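Long-range contacts in glycoside Hydrolase (Bacteroides uniformis, PDB 5T99), which probably hydrolyses galactosidic linkages during agarose breakdown by a human gut symbiont, and binds the galactose-like inhibitor d-galacto-isofagomine: residues K179-P183 with T205-T211; K101-F107 with G132-T138; Y478-Q482 with Q541-F547. One frame throughout, in Å; residues are numbered along the deposited sequence.

Contact 1 of 3, residues K179-P183 with T205-T211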
loop_
_atom_site.group_PDB
_atom_site.type_symbol
_atom_site.label_atom_id
_atom_site.label_comp_id
_atom_site.label_asym_id
_atom_site.label_seq_id
_atom_site.Cartn_x
_atom_site.Cartn_y
_atom_site.Cartn_z
ATOM N N LYS A 179 -11.790 33.231 -8.857
ATOM C CA LYS A 179 -10.885 33.358 -10.002
ATOM C C LYS A 179 -9.406 33.681 -9.660
ATOM O O LYS A 179 -8.549 33.688 -10.567
ATOM C CB LYS A 179 -11.457 34.351 -11.004
ATOM C CG LYS A 179 -12.712 33.818 -11.676
ATOM C CD LYS A 179 -13.267 34.796 -12.696
ATOM C CE LYS A 179 -14.607 34.322 -13.239
ATOM N NZ LYS A 179 -14.937 34.972 -14.538
ATOM N N VAL A 180 -9.113 33.941 -8.381
ATOM C CA VAL A 180 -7.747 33.938 -7.873
ATOM C C VAL A 180 -7.615 32.784 -6.882
ATOM O O VAL A 180 -8.252 32.781 -5.826
ATOM C CB VAL A 180 -7.378 35.273 -7.198
ATOM C CG1 VAL A 180 -5.894 35.306 -6.852
ATOM C CG2 VAL A 180 -7.730 36.451 -8.105
ATOM N N TYR A 181 -6.779 31.808 -7.218
ATOM C CA TYR A 181 -6.707 30.568 -6.438
ATOM C C TYR A 181 -5.423 29.779 -6.676
ATOM O O TYR A 181 -4.704 29.981 -7.670
ATOM C CB TYR A 181 -7.894 29.648 -6.781
ATOM C CG TYR A 181 -7.822 29.115 -8.204
ATOM C CD1 TYR A 181 -7.404 27.812 -8.468
ATOM C CD2 TYR A 181 -8.131 29.935 -9.290
ATOM C CE1 TYR A 181 -7.319 27.337 -9.769
ATOM C CE2 TYR A 181 -8.041 29.472 -10.600
ATOM C CZ TYR A 181 -7.640 28.177 -10.836
ATOM O OH TYR A 181 -7.558 27.738 -12.138
ATOM N N ILE A 182 -5.198 28.837 -5.764
ATOM C CA ILE A 182 -4.100 27.873 -5.846
ATOM C C ILE A 182 -4.546 26.668 -6.700
ATOM O O ILE A 182 -5.462 25.957 -6.299
ATOM C CB ILE A 182 -3.683 27.430 -4.420
ATOM C CG1 ILE A 182 -3.117 28.631 -3.648
ATOM C CG2 ILE A 182 -2.665 26.300 -4.461
ATOM C CD1 ILE A 182 -3.149 28.458 -2.146
ATOM N N PRO A 183 -3.899 26.433 -7.872
ATOM C CA PRO A 183 -4.241 25.291 -8.745
ATOM C C PRO A 183 -3.724 23.985 -8.182
ATOM O O PRO A 183 -3.143 23.994 -7.089
ATOM C CB PRO A 183 -3.548 25.632 -10.059
ATOM C CG PRO A 183 -2.352 26.418 -9.633
ATOM C CD PRO A 183 -2.750 27.185 -8.404
ATOM N N THR A 205 4.388 28.802 -2.978
ATOM C CA THR A 205 2.971 28.946 -3.295
ATOM C C THR A 205 2.823 29.284 -4.785
ATOM O O THR A 205 3.508 30.166 -5.290
ATOM C CB THR A 205 2.316 30.057 -2.442
ATOM O OG1 THR A 205 2.689 29.887 -1.073
ATOM C CG2 THR A 205 0.800 30.026 -2.541
ATOM N N THR A 206 1.917 28.577 -5.458
ATOM C CA THR A 206 1.534 28.852 -6.840
ATOM C C THR A 206 0.134 29.455 -6.816
ATOM O O THR A 206 -0.776 28.911 -6.181
ATOM C CB THR A 206 1.524 27.551 -7.689
ATOM O OG1 THR A 206 2.805 26.910 -7.624
ATOM C CG2 THR A 206 1.185 27.841 -9.153
ATOM N N VAL A 207 -0.040 30.571 -7.509
ATOM C CA VAL A 207 -1.343 31.238 -7.577
ATOM C C VAL A 207 -1.698 31.498 -9.033
ATOM O O VAL A 207 -0.860 31.985 -9.802
ATOM C CB VAL A 207 -1.362 32.568 -6.785
ATOM C CG1 VAL A 207 -2.734 33.227 -6.881
ATOM C CG2 VAL A 207 -0.979 32.330 -5.330
ATOM N N LYS A 208 -2.935 31.160 -9.390
ATOM C CA LYS A 208 -3.475 31.382 -10.725
ATOM C C LYS A 208 -4.420 32.585 -10.679
ATOM O O LYS A 208 -5.269 32.680 -9.785
ATOM C CB LYS A 208 -4.229 30.134 -11.192
ATOM C CG LYS A 208 -4.719 30.161 -12.637
ATOM C CD LYS A 208 -3.564 30.008 -13.623
ATOM C CE LYS A 208 -4.044 29.956 -15.068
ATOM N NZ LYS A 208 -4.665 31.252 -15.473
ATOM N N ASN A 209 -4.259 33.489 -11.644
ATOM C CA ASN A 209 -5.112 34.674 -11.793
ATOM C C ASN A 209 -5.994 34.504 -13.036
ATOM O O ASN A 209 -5.586 34.832 -14.152
ATOM C CB ASN A 209 -4.253 35.943 -11.914
ATOM C CG ASN A 209 -5.083 37.220 -11.988
ATOM O OD1 ASN A 209 -6.313 37.179 -11.979
ATOM N ND2 ASN A 209 -4.404 38.364 -12.053
ATOM N N ALA A 210 -7.207 34.000 -12.820
ATOM C CA ALA A 210 -8.187 33.822 -13.894
ATOM C C ALA A 210 -9.073 35.058 -14.126
ATOM O O ALA A 210 -10.030 34.953 -14.880
ATOM C CB ALA A 210 -9.055 32.588 -13.621
ATOM N N THR A 211 -8.781 36.206 -13.489
ATOM C CA THR A 211 -9.501 37.462 -13.794
ATOM C C THR A 211 -8.937 38.088 -15.076
ATOM O O THR A 211 -7.980 37.559 -15.661
ATOM C CB THR A 211 -9.453 38.518 -12.645
ATOM O OG1 THR A 211 -8.174 39.172 -12.602
ATOM C CG2 THR A 211 -9.782 37.902 -11.285
#
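V180 and Y181 begin the first strand of the beta hairpin 180-194/198-209 and pair antiparallel with N209 and K208 at the end of the second, in what is probably the immunoglobulin-like beta-sandwich domain of a family 2 glycoside hydrolase. Y181 and K208 form the hydrogen-bonded pair: Y181 N gives to K208 O at 3.1 Å and K208 N to Y181 O at 2.7 Å. Two residues on, A210 N gives one more bond to K179 O at 2.6 Å, outside the strands proper. CG of Y181 stands between its backbone N and carbonyl carbon (chi1 68°), which lays the ring alongside the lysine chain. K208 CB comes over one face toward the rim, 4.2 Å from the Y181 ring centroid in a CH-pi contact, and K208 CG lies 3.8 Å from Y181 OH. The lysine then bends away, and NZ makes a weak bond to G243 O. On the opposite face of the sheet from Y181 and K208, V180 CG1 touches V207 CG1 at 3.8 Å, with I274 of strand 268-276 packing against both valines. At the last pair N209 opens an Asx turn: its OD1 accepts from T211 N at 3.1 Å and, on an in-plane lone pair, from T211 OG1 at 2.8 Å. Its ND2 gives to G213 O and V240 O, so both ends of the buried carboxamide are satisfied and its rotation is fixed.

Contact 2 of 3, residues K101-F107 with G132-T138. With EDO (1,2-ethanediol), chain M.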
loop_
_atom_site.group_PDB
_atom_site.type_symbol
_atom_site.label_atom_id
_atom_site.label_comp_id
_atom_site.label_asym_id
_atom_site.label_seq_id
_atom_site.Cartn_x
_atom_site.Cartn_y
_atom_site.Cartn_z
ATOM N N LYS A 101 -17.661 30.861 -10.844
ATOM C CA LYS A 101 -16.552 30.196 -10.177
ATOM C C LYS A 101 -15.785 29.359 -11.176
ATOM O O LYS A 101 -16.317 28.983 -12.220
ATOM C CB LYS A 101 -17.068 29.281 -9.060
ATOM C CG LYS A 101 -17.256 29.907 -7.682
ATOM C CD LYS A 101 -17.500 31.408 -7.689
ATOM C CE LYS A 101 -17.947 31.901 -6.327
ATOM N NZ LYS A 101 -17.905 33.389 -6.310
ATOM N N ILE A 102 -14.532 29.064 -10.838
ATOM C CA ILE A 102 -13.751 28.058 -11.557
ATOM C C ILE A 102 -14.149 26.720 -10.958
ATOM O O ILE A 102 -14.156 26.560 -9.744
ATOM C CB ILE A 102 -12.231 28.253 -11.408
ATOM C CG1 ILE A 102 -11.800 29.682 -11.797
ATOM C CG2 ILE A 102 -11.477 27.213 -12.229
ATOM C CD1 ILE A 102 -12.081 30.083 -13.229
ATOM N N VAL A 103 -14.501 25.771 -11.815
ATOM C CA VAL A 103 -15.002 24.475 -11.372
ATOM C C VAL A 103 -14.182 23.397 -12.057
ATOM O O VAL A 103 -14.050 23.413 -13.272
ATOM C CB VAL A 103 -16.494 24.306 -11.707
ATOM C CG1 VAL A 103 -17.017 22.963 -11.186
ATOM C CG2 VAL A 103 -17.293 25.467 -11.116
ATOM N N ARG A 104 -13.607 22.493 -11.262
ATOM C CA ARG A 104 -12.776 21.388 -11.758
ATOM C C ARG A 104 -13.183 20.088 -11.069
ATOM O O ARG A 104 -13.672 20.115 -9.933
ATOM C CB ARG A 104 -11.301 21.662 -11.476
ATOM C CG ARG A 104 -10.738 22.923 -12.134
ATOM C CD ARG A 104 -9.386 23.297 -11.530
ATOM N NE ARG A 104 -9.512 23.847 -10.168
ATOM C CZ ARG A 104 -8.617 23.728 -9.175
ATOM N NH1 ARG A 104 -7.475 23.052 -9.330
ATOM N NH2 ARG A 104 -8.878 24.292 -7.987
ATOM N N ILE A 105 -12.999 18.966 -11.763
ATOM C CA ILE A 105 -13.210 17.653 -11.180
ATOM C C ILE A 105 -11.877 16.917 -11.199
ATOM O O ILE A 105 -11.277 16.730 -12.263
ATOM C CB ILE A 105 -14.265 16.805 -11.919
ATOM C CG1 ILE A 105 -15.541 17.605 -12.190
ATOM C CG2 ILE A 105 -14.592 15.541 -11.125
ATOM C CD1 ILE A 105 -16.283 18.061 -10.962
ATOM N N GLY A 106 -11.427 16.514 -10.017
ATOM C CA GLY A 106 -10.172 15.819 -9.864
ATOM C C GLY A 106 -10.457 14.340 -9.710
ATOM O O GLY A 106 -11.275 13.947 -8.871
ATOM N N PHE A 107 -9.788 13.531 -10.532
ATOM C CA PHE A 107 -9.806 12.082 -10.417
ATOM C C PHE A 107 -8.436 11.624 -9.909
ATOM O O PHE A 107 -7.433 11.791 -10.605
ATOM C CB PHE A 107 -10.097 11.446 -11.794
ATOM C CG PHE A 107 -11.437 11.819 -12.381
ATOM C CD1 PHE A 107 -12.537 10.986 -12.226
ATOM C CD2 PHE A 107 -11.595 12.984 -13.104
ATOM C CE1 PHE A 107 -13.775 11.322 -12.771
ATOM C CE2 PHE A 107 -12.824 13.324 -13.650
ATOM C CZ PHE A 107 -13.915 12.486 -13.489
ATOM N N GLY A 132 -3.170 10.572 -11.249
ATOM C CA GLY A 132 -4.436 11.285 -11.250
ATOM C C GLY A 132 -4.463 12.301 -12.363
ATOM O O GLY A 132 -3.431 12.576 -12.985
ATOM N N PHE A 133 -5.649 12.841 -12.627
ATOM C CA PHE A 133 -5.832 13.908 -13.613
ATOM C C PHE A 133 -7.001 14.810 -13.216
ATOM O O PHE A 133 -7.806 14.479 -12.339
ATOM C CB PHE A 133 -6.028 13.332 -15.033
ATOM C CG PHE A 133 -7.267 12.484 -15.194
ATOM C CD1 PHE A 133 -8.451 13.040 -15.683
ATOM C CD2 PHE A 133 -7.251 11.132 -14.857
ATOM C CE1 PHE A 133 -9.590 12.263 -15.836
ATOM C CE2 PHE A 133 -8.386 10.353 -15.005
ATOM C CZ PHE A 133 -9.557 10.917 -15.498
ATOM N N GLU A 134 -7.082 15.945 -13.882
ATOM C CA GLU A 134 -8.039 17.003 -13.558
ATOM C C GLU A 134 -8.715 17.496 -14.831
ATOM O O GLU A 134 -8.047 17.669 -15.830
ATOM C CB GLU A 134 -7.281 18.155 -12.907
ATOM C CG GLU A 134 -8.183 19.142 -12.221
ATOM C CD GLU A 134 -7.422 20.177 -11.419
ATOM O OE1 GLU A 134 -6.714 21.009 -12.038
ATOM O OE2 GLU A 134 -7.579 20.167 -10.172
ATOM N N ILE A 135 -10.023 17.718 -14.798
ATOM C CA ILE A 135 -10.726 18.347 -15.924
ATOM C C ILE A 135 -11.292 19.689 -15.462
ATOM O O ILE A 135 -11.775 19.805 -14.335
ATOM C CB ILE A 135 -11.848 17.452 -16.501
ATOM C CG1 ILE A 135 -13.084 17.468 -15.589
ATOM C CG2 ILE A 135 -11.340 16.034 -16.727
ATOM C CD1 ILE A 135 -14.211 16.561 -16.027
ATOM N N ASP A 136 -11.225 20.696 -16.325
ATOM C CA ASP A 136 -11.833 21.992 -16.041
ATOM C C ASP A 136 -13.177 22.049 -16.760
ATOM O O ASP A 136 -13.228 22.094 -17.992
ATOM C CB ASP A 136 -10.905 23.127 -16.489
ATOM C CG ASP A 136 -11.329 24.479 -15.947
ATOM O OD1 ASP A 136 -12.538 24.702 -15.757
ATOM O OD2 ASP A 136 -10.455 25.339 -15.720
ATOM N N ILE A 137 -14.262 22.049 -15.987
ATOM C CA ILE A 137 -15.625 22.113 -16.551
ATOM C C ILE A 137 -16.272 23.515 -16.548
ATOM O O ILE A 137 -17.452 23.644 -16.885
ATOM C CB ILE A 137 -16.574 21.080 -15.893
ATOM C CG1 ILE A 137 -16.907 21.435 -14.442
ATOM C CG2 ILE A 137 -15.972 19.692 -15.977
ATOM C CD1 ILE A 137 -18.134 20.720 -13.912
ATOM N N THR A 138 -15.497 24.547 -16.205
ATOM C CA THR A 138 -15.994 25.915 -16.067
ATOM C C THR A 138 -16.759 26.443 -17.284
ATOM O O THR A 138 -17.816 27.048 -17.132
ATOM C CB THR A 138 -14.831 26.888 -15.780
ATOM O OG1 THR A 138 -14.051 26.392 -14.687
ATOM C CG2 THR A 138 -15.342 28.306 -15.441
HETATM C C1 EDO M . -20.386 28.828 -14.169
HETATM O O1 EDO M . -20.976 30.133 -14.080
HETATM C C2 EDO M . -18.963 28.864 -14.719
HETATM O O2 EDO M . -18.171 29.910 -14.133
HETATM O O HOH W 1 -5.205 23.339 -11.589
#
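R104 and D136 form a non-hydrogen-bonded antiparallel pair, and the arginine runs from there across to E134. Its CB lies 3.4 Å from I135 O, and its CG passes D136 CG at 4.2 Å. CD comes within 3.6 Å of E134 OE1. A bend at chi3 (-73°) then turns the guanidinium so that R104 NH1 makes a salt bridge to E134 OE2 at 3.0 Å. Only NH1 of the guanidinium reaches the E134 carboxylate, and the two planes stand 79° apart, so the pair is not a coplanar two-pronged one; the bond from NH1 to OE1 is weak. A water spans the pair, donating to E134 OE1 and accepting weakly from R104 NH1. Each charge has a second partner, D177 for R104 NH2 and R175 for E134 OE2, so the four probably share their charge as a network. On the opposite face of the sheet, F107 CB sits over the F133 ring, 3.9 Å from its centroid, while the two near-parallel rings are slid apart with little overlap. Strand 102-107 is thus held between 133-136, at the sheet edge, and 172-177; I105, F107 and I135 pack on L149 of strand 146-153 in the other sheet, and Y181 of strand 180-194 touches I102 and R104.

Contact 3 of 3, residues Y478-Q482 with Q541-F547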
loop_
_atom_site.group_PDB
_atom_site.type_symbol
_atom_site.label_atom_id
_atom_site.label_comp_id
_atom_site.label_asym_id
_atom_site.label_seq_id
_atom_site.Cartn_x
_atom_site.Cartn_y
_atom_site.Cartn_z
ATOM N N TYR A 478 26.320 -9.058 -3.782
ATOM C CA TYR A 478 26.473 -7.806 -3.021
ATOM C C TYR A 478 27.943 -7.437 -2.823
ATOM O O TYR A 478 28.322 -6.286 -3.028
ATOM C CB TYR A 478 25.779 -7.869 -1.652
ATOM C CG TYR A 478 24.258 -7.857 -1.651
ATOM C CD1 TYR A 478 23.505 -7.695 -2.827
ATOM C CD2 TYR A 478 23.567 -7.966 -0.452
ATOM C CE1 TYR A 478 22.112 -7.673 -2.793
ATOM C CE2 TYR A 478 22.182 -7.936 -0.411
ATOM C CZ TYR A 478 21.460 -7.789 -1.580
ATOM O OH TYR A 478 20.098 -7.769 -1.536
ATOM N N ALA A 479 28.761 -8.413 -2.436
ATOM C CA ALA A 479 30.180 -8.168 -2.236
ATOM C C ALA A 479 30.870 -7.726 -3.529
ATOM O O ALA A 479 31.619 -6.744 -3.532
ATOM C CB ALA A 479 30.862 -9.400 -1.652
ATOM N N GLU A 480 30.603 -8.438 -4.624
ATOM C CA GLU A 480 31.259 -8.163 -5.909
ATOM C C GLU A 480 30.908 -6.776 -6.470
ATOM O O GLU A 480 31.796 -6.070 -6.951
ATOM C CB GLU A 480 30.948 -9.265 -6.939
ATOM C CG GLU A 480 31.505 -8.987 -8.330
ATOM C CD GLU A 480 31.278 -10.119 -9.311
ATOM O OE1 GLU A 480 30.335 -10.024 -10.125
ATOM O OE2 GLU A 480 32.053 -11.094 -9.278
ATOM N N VAL A 481 29.634 -6.383 -6.417
ATOM C CA VAL A 481 29.229 -5.078 -6.968
ATOM C C VAL A 481 29.858 -3.910 -6.211
ATOM O O VAL A 481 30.122 -2.884 -6.815
ATOM C CB VAL A 481 27.695 -4.910 -7.052
ATOM C CG1 VAL A 481 27.078 -4.614 -5.682
ATOM C CG2 VAL A 481 27.330 -3.832 -8.064
ATOM N N GLN A 482 30.101 -4.086 -4.909
ATOM C CA GLN A 482 30.832 -3.099 -4.092
ATOM C C GLN A 482 32.333 -3.007 -4.439
ATOM O O GLN A 482 32.918 -1.931 -4.340
ATOM C CB GLN A 482 30.667 -3.385 -2.586
ATOM C CG GLN A 482 29.246 -3.242 -2.074
ATOM C CD GLN A 482 29.096 -3.696 -0.624
ATOM O OE1 GLN A 482 29.292 -2.907 0.316
ATOM N NE2 GLN A 482 28.730 -4.965 -0.434
ATOM N N GLN A 541 22.799 -9.496 4.096
ATOM C CA GLN A 541 22.651 -8.157 4.704
ATOM C C GLN A 541 23.643 -7.948 5.843
ATOM O O GLN A 541 24.230 -6.866 5.956
ATOM C CB GLN A 541 21.229 -7.889 5.218
ATOM C CG GLN A 541 20.187 -7.697 4.126
ATOM C CD GLN A 541 20.240 -6.349 3.392
ATOM O OE1 GLN A 541 20.759 -5.341 3.894
ATOM N NE2 GLN A 541 19.668 -6.331 2.191
ATOM N N GLU A 542 23.828 -8.967 6.687
ATOM C CA GLU A 542 24.801 -8.881 7.791
ATOM C C GLU A 542 26.239 -8.787 7.293
ATOM O O GLU A 542 27.016 -8.029 7.851
ATOM C CB GLU A 542 24.656 -10.045 8.772
ATOM C CG GLU A 542 23.382 -9.953 9.601
ATOM C CD GLU A 542 23.118 -11.187 10.456
ATOM O OE1 GLU A 542 24.106 -11.896 10.804
ATOM O OE2 GLU A 542 21.922 -11.435 10.779
ATOM N N MET A 543 26.586 -9.533 6.249
ATOM C CA MET A 543 27.946 -9.488 5.700
ATOM C C MET A 543 28.244 -8.236 4.858
ATOM O O MET A 543 29.410 -7.980 4.543
ATOM C CB MET A 543 28.228 -10.753 4.880
ATOM C CG MET A 543 28.211 -12.045 5.695
ATOM S SD MET A 543 29.051 -11.903 7.284
ATOM C CE MET A 543 30.724 -11.535 6.760
ATOM N N ASN A 544 27.210 -7.472 4.490
ATOM C CA ASN A 544 27.368 -6.264 3.666
ATOM C C ASN A 544 26.643 -5.067 4.320
ATOM O O ASN A 544 25.586 -4.632 3.838
ATOM C CB ASN A 544 26.863 -6.532 2.240
ATOM C CG ASN A 544 27.687 -7.599 1.510
ATOM O OD1 ASN A 544 28.789 -7.328 1.018
ATOM N ND2 ASN A 544 27.154 -8.817 1.433
ATOM N N PRO A 545 27.227 -4.515 5.412
ATOM C CA PRO A 545 26.616 -3.403 6.174
ATOM C C PRO A 545 26.325 -2.106 5.395
ATOM O O PRO A 545 25.486 -1.321 5.829
ATOM C CB PRO A 545 27.637 -3.120 7.290
ATOM C CG PRO A 545 28.912 -3.739 6.846
ATOM C CD PRO A 545 28.550 -4.890 5.959
ATOM N N ARG A 546 27.017 -1.881 4.277
ATOM C CA ARG A 546 26.750 -0.721 3.421
ATOM C C ARG A 546 25.367 -0.778 2.779
ATOM O O ARG A 546 24.784 0.266 2.501
ATOM C CB ARG A 546 27.840 -0.556 2.342
ATOM C CG ARG A 546 29.227 -0.180 2.894
ATOM C CD ARG A 546 30.266 0.106 1.806
ATOM N NE ARG A 546 29.744 1.045 0.803
ATOM C CZ ARG A 546 29.908 0.977 -0.526
ATOM N NH1 ARG A 546 30.625 0.021 -1.116
ATOM N NH2 ARG A 546 29.344 1.907 -1.291
ATOM N N PHE A 547 24.861 -1.983 2.522
ATOM C CA PHE A 547 23.512 -2.132 1.978
ATOM C C PHE A 547 22.501 -1.574 2.984
ATOM O O PHE A 547 22.536 -1.909 4.165
ATOM C CB PHE A 547 23.196 -3.586 1.575
ATOM C CG PHE A 547 23.583 -3.913 0.156
ATOM C CD1 PHE A 547 22.621 -4.235 -0.788
ATOM C CD2 PHE A 547 24.925 -3.862 -0.247
ATOM C CE1 PHE A 547 22.978 -4.499 -2.097
ATOM C CE2 PHE A 547 25.288 -4.130 -1.567
ATOM C CZ PHE A 547 24.310 -4.449 -2.488
HETATM O O HOH W 2 29.017 -3.545 2.926
#
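Y478 and F547 stack face to face on the outside of the TIM barrel, where helix 478-484, which follows strand 468-472, meets the turn leading from helix 534-543 into strand 549-552. This is the tight part of the contact. The ring centroids are 3.8 Å apart and the planes tilt by 21°, with F547 CE1 over the centre of the tyrosine ring and only 3.3 Å from Y478 CD1. In return Y478 CG lies over the phenylalanine face, displaced toward its rim. V481 CG1 closes on the edge of the F547 ring at 4.2 Å from F547 CZ, and M471 of strand 468-472 and L490 of strand 490-495 both touch V481 and F547. At the far end of the tyrosine, its OH is hydrogen-bonded to E537, which also takes a bond from Q541 NE2.

The other side is polar and less closely fitted. A type I turn from N544 to F547, closed by F547 N giving to N544 O, presents N544 and R546 to Q482, while A479 alongside is exposed. Q482 has CG anti to its own carbonyl carbon (chi1 -65°) and an extended chain beyond, which brings its amide back beside the helix. There NE2 gives a nearly straight bond to Y478 O at 2.9 Å, approaching from above that carbonyl plane. The same nitrogen makes a strongly bent, weak bond to N544 OD1, whose ND2 in turn holds F540 O. R546 runs past the glutamine in the opposite direction to a salt bridge with D298, its CB 3.4 Å from Q482 OE1. A water bridges the two, donating to Q482 OE1 at 2.7 Å and accepting from R546 N at 2.9 Å.

How the contacts relate
Along the chain the contacts come in series: contact 2 closes first, then contact 1, then contact 3. Contacts 1 and 2 have centres about 14 Å apart and meet directly where two different beta sheets, probably of neighbouring domains, come together: A210 CB packs on I102 CD1 at 3.9 Å and Y181 CE2 on I102 CG1 at 4.0 Å. Strand 172-177, in the same sheet as contact 2, leads straight into the hairpin of contact 1. Contact 3 belongs to the barrel, its centre about 50 Å from that of contact 1 and on the opposite side of the chain's centre from contact 2. The first two each pair strands within a beta domain, while the third packs the outside of the barrel that carries most of the inhibitor pocket.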